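Side-chain contact in T cell receptor gamma chain (Monodelphis domestica, PDB 7L15), which forms the gamma chain of a marsupial T cell receptor and probably takes part in antigen recognition at the T cell surface: residues 203-207 with 208-212. Sequence-based numbering, arbitrary orientation.
Sequences YFYQH and EDLGM
The imidazole of His207 turns one edge to the 3-10 turn that follows it: CA of Asp209 lies in the ring plane there, and the Asp209 amide donates a hydrogen bond to His207 ND1. The bond from Asp209 N to His207 ND1 is 3.0 Å long and almost straight (174° at the hydrogen), although the donor sits 26° out of the ring plane. CG of His207 stands anti to the backbone N (chi1 -170°), which swings the ring forward beside its own carbonyl and brings ND1 to the start of the turn. The ring of Phe152 meets the imidazole, and NE2 is hydrogen-bonded to Pro154 O, so both ring nitrogens are engaged and the rotation of the ring is fixed. Around the other flat group, the ring of Tyr205, CD1 of Leu210 approaches obliquely, 3.5 Å from CE2, the two side chains crossing at about a right angle. How a strand is turned into a loop is thus illustrated in the loop that joins strand 201-206 to strand 215-219 of the C1-set immunoglobulin domain. Here Leu210 N is hydrogen-bonded back to His207 O at 2.9 Å, and Gly211 N follows with a 3.1 Å hydrogen bond to Glu208 O. Gly211 has a positive phi as the chain leaves the turn. A water accepts from His207 N and can donate to Gly211 O, linking the backbone on the two sides of the turn. The carboxylate of Glu208 is hydrogen-bonded through OE1 to Ser12 OG and through OE2 to Thr14 N, tying this turn to the V-set domain.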
ATOM      1  N   TYR B 203      -7.531  -4.624  16.581  1.00 44.05           N
ATOM      2  CA  TYR B 203      -6.326  -4.555  15.771  1.00 41.71           C
ATOM      3  C   TYR B 203      -6.189  -5.854  14.987  1.00 41.00           C
ATOM      4  O   TYR B 203      -6.306  -6.945  15.561  1.00 41.42           O
ATOM      5  CB  TYR B 203      -5.097  -4.324  16.659  1.00 40.27           C
ATOM      6  CG  TYR B 203      -3.769  -4.466  15.935  1.00 35.71           C
ATOM      7  CD1 TYR B 203      -3.217  -3.397  15.241  1.00 37.32           C
ATOM      8  CD2 TYR B 203      -3.077  -5.678  15.943  1.00 44.83           C
ATOM      9  CE1 TYR B 203      -1.998  -3.526  14.576  1.00 42.69           C
ATOM     10  CE2 TYR B 203      -1.863  -5.828  15.272  1.00 45.18           C
ATOM     11  CZ  TYR B 203      -1.326  -4.751  14.599  1.00 50.05           C
ATOM     12  OH  TYR B 203      -0.121  -4.901  13.951  1.00 50.33           O
ATOM     13  N   PHE B 204      -5.939  -5.737  13.682  1.00 39.98           N
ATOM     14  CA  PHE B 204      -5.837  -6.885  12.784  1.00 42.53           C
ATOM     15  C   PHE B 204      -4.495  -6.908  12.069  1.00 45.29           C
ATOM     16  O   PHE B 204      -3.966  -5.861  11.693  1.00 46.22           O
ATOM     17  CB  PHE B 204      -6.893  -6.849  11.689  1.00 43.36           C
ATOM     18  CG  PHE B 204      -8.289  -6.803  12.180  1.00 53.31           C
ATOM     19  CD1 PHE B 204      -8.933  -5.597  12.350  1.00 52.97           C
ATOM     20  CD2 PHE B 204      -8.984  -7.974  12.427  1.00 59.03           C
ATOM     21  CE1 PHE B 204     -10.253  -5.560  12.782  1.00 56.62           C
ATOM     22  CE2 PHE B 204     -10.301  -7.939  12.855  1.00 56.04           C
ATOM     23  CZ  PHE B 204     -10.931  -6.733  13.032  1.00 45.44           C
ATOM     24  N   TYR B 205      -3.989  -8.110  11.790  1.00 43.51           N
ATOM     25  CA  TYR B 205      -2.904  -8.222  10.825  1.00 49.70           C
ATOM     26  C   TYR B 205      -3.018  -9.513  10.022  1.00 47.73           C
ATOM     27  O   TYR B 205      -3.563 -10.515  10.489  1.00 43.99           O
ATOM     28  CB  TYR B 205      -1.510  -8.111  11.491  1.00 43.87           C
ATOM     29  CG  TYR B 205      -1.149  -9.192  12.484  1.00 50.39           C
ATOM     30  CD1 TYR B 205      -1.517  -9.087  13.819  1.00 45.31           C
ATOM     31  CD2 TYR B 205      -0.409 -10.307  12.089  1.00 53.67           C
ATOM     32  CE1 TYR B 205      -1.163 -10.077  14.732  1.00 55.49           C
ATOM     33  CE2 TYR B 205      -0.051 -11.284  12.981  1.00 50.79           C
ATOM     34  CZ  TYR B 205      -0.434 -11.178  14.298  1.00 55.31           C
ATOM     35  OH  TYR B 205      -0.066 -12.182  15.163  1.00 57.10           O
ATOM     36  N   GLN B 206      -2.504  -9.464   8.796  1.00 46.51           N
ATOM     37  CA  GLN B 206      -2.419 -10.608   7.904  1.00 45.89           C
ATOM     38  C   GLN B 206      -0.967 -10.835   7.505  1.00 51.43           C
ATOM     39  O   GLN B 206      -0.186  -9.889   7.353  1.00 52.25           O
ATOM     40  CB  GLN B 206      -3.258 -10.417   6.626  1.00 44.07           C
ATOM     41  CG  GLN B 206      -4.751 -10.346   6.855  1.00 49.24           C
ATOM     42  CD  GLN B 206      -5.484  -9.839   5.628  1.00 55.65           C
ATOM     43  OE1 GLN B 206      -5.203 -10.265   4.516  1.00 64.20           O
ATOM     44  NE2 GLN B 206      -6.410  -8.909   5.825  1.00 59.37           N
ATOM     45  N   HIS B 207      -0.624 -12.101   7.313  1.00 43.63           N
ATOM     46  CA  HIS B 207       0.734 -12.464   6.955  1.00 46.60           C
ATOM     47  C   HIS B 207       0.703 -13.854   6.357  1.00 51.58           C
ATOM     48  O   HIS B 207      -0.160 -14.670   6.707  1.00 48.03           O
ATOM     49  CB  HIS B 207       1.669 -12.429   8.161  1.00 46.14           C
ATOM     50  CG  HIS B 207       3.104 -12.568   7.785  1.00 48.24           C
ATOM     51  ND1 HIS B 207       3.723 -13.791   7.662  1.00 43.57           N
ATOM     52  CD2 HIS B 207       4.025 -11.639   7.439  1.00 42.11           C
ATOM     53  CE1 HIS B 207       4.979 -13.609   7.295  1.00 47.26           C
ATOM     54  NE2 HIS B 207       5.189 -12.310   7.158  1.00 44.81           N
ATOM     55  N   GLU B 208       1.660 -14.118   5.460  1.00 44.62           N
ATOM     56  CA  GLU B 208       1.642 -15.379   4.729  1.00 47.60           C
ATOM     57  C   GLU B 208       1.798 -16.573   5.669  1.00 49.31           C
ATOM     58  O   GLU B 208       1.257 -17.650   5.399  1.00 55.00           O
ATOM     59  CB  GLU B 208       2.730 -15.381   3.647  1.00 43.53           C
ATOM     60  CG  GLU B 208       2.760 -16.643   2.789  1.00 40.61           C
ATOM     61  CD  GLU B 208       3.976 -16.720   1.854  1.00 51.39           C
ATOM     62  OE1 GLU B 208       4.616 -15.677   1.591  1.00 53.79           O
ATOM     63  OE2 GLU B 208       4.292 -17.833   1.376  1.00 56.41           O
ATOM     64  N   ASP B 209       2.498 -16.405   6.790  1.00 47.27           N
ATOM     65  CA  ASP B 209       2.653 -17.538   7.688  1.00 60.61           C
ATOM     66  C   ASP B 209       1.392 -17.826   8.487  1.00 59.68           C
ATOM     67  O   ASP B 209       1.321 -18.865   9.141  1.00 58.97           O
ATOM     68  CB  ASP B 209       3.834 -17.328   8.634  1.00 59.11           C
ATOM     69  CG  ASP B 209       4.369 -18.643   9.184  1.00 66.63           C
ATOM     70  OD1 ASP B 209       4.622 -19.559   8.378  1.00 69.47           O
ATOM     71  OD2 ASP B 209       4.528 -18.761  10.416  1.00 72.00           O
ATOM     72  N   LEU B 210       0.409 -16.935   8.441  1.00 57.10           N
ATOM     73  CA  LEU B 210      -0.905 -17.150   9.022  1.00 60.11           C
ATOM     74  C   LEU B 210      -1.889 -17.732   8.021  1.00 61.84           C
ATOM     75  O   LEU B 210      -3.050 -17.959   8.375  1.00 69.83           O
ATOM     76  CB  LEU B 210      -1.464 -15.829   9.557  1.00 54.16           C
ATOM     77  CG  LEU B 210      -0.626 -15.061  10.576  1.00 52.00           C
ATOM     78  CD1 LEU B 210      -1.424 -13.879  11.081  1.00 48.62           C
ATOM     79  CD2 LEU B 210      -0.225 -15.958  11.725  1.00 57.73           C
ATOM     80  N   GLY B 211      -1.457 -17.966   6.783  1.00 58.42           N
ATOM     81  CA  GLY B 211      -2.404 -18.304   5.739  1.00 66.23           C
ATOM     82  C   GLY B 211      -3.342 -17.140   5.480  1.00 68.94           C
ATOM     83  O   GLY B 211      -2.970 -15.970   5.604  1.00 54.93           O
ATOM     84  N   MET B 212      -4.594 -17.463   5.159  1.00 69.37           N
ATOM     85  CA  MET B 212      -5.533 -16.432   4.734  1.00 66.02           C
ATOM     86  C   MET B 212      -6.174 -15.684   5.895  1.00 58.92           C
ATOM     87  O   MET B 212      -6.470 -14.494   5.755  1.00 63.63           O
ATOM     88  CB  MET B 212      -6.614 -17.038   3.843  1.00 62.65           C
ATOM     89  CG  MET B 212      -6.123 -17.454   2.473  1.00 70.18           C
ATOM     90  SD  MET B 212      -7.437 -18.314   1.582  1.00 84.87           S
ATOM     91  CE  MET B 212      -8.833 -17.234   1.926  1.00 85.60           C
TER
HETATM   92  O   HOH W   1      -3.332 -13.625   7.431  1.00 43.68           O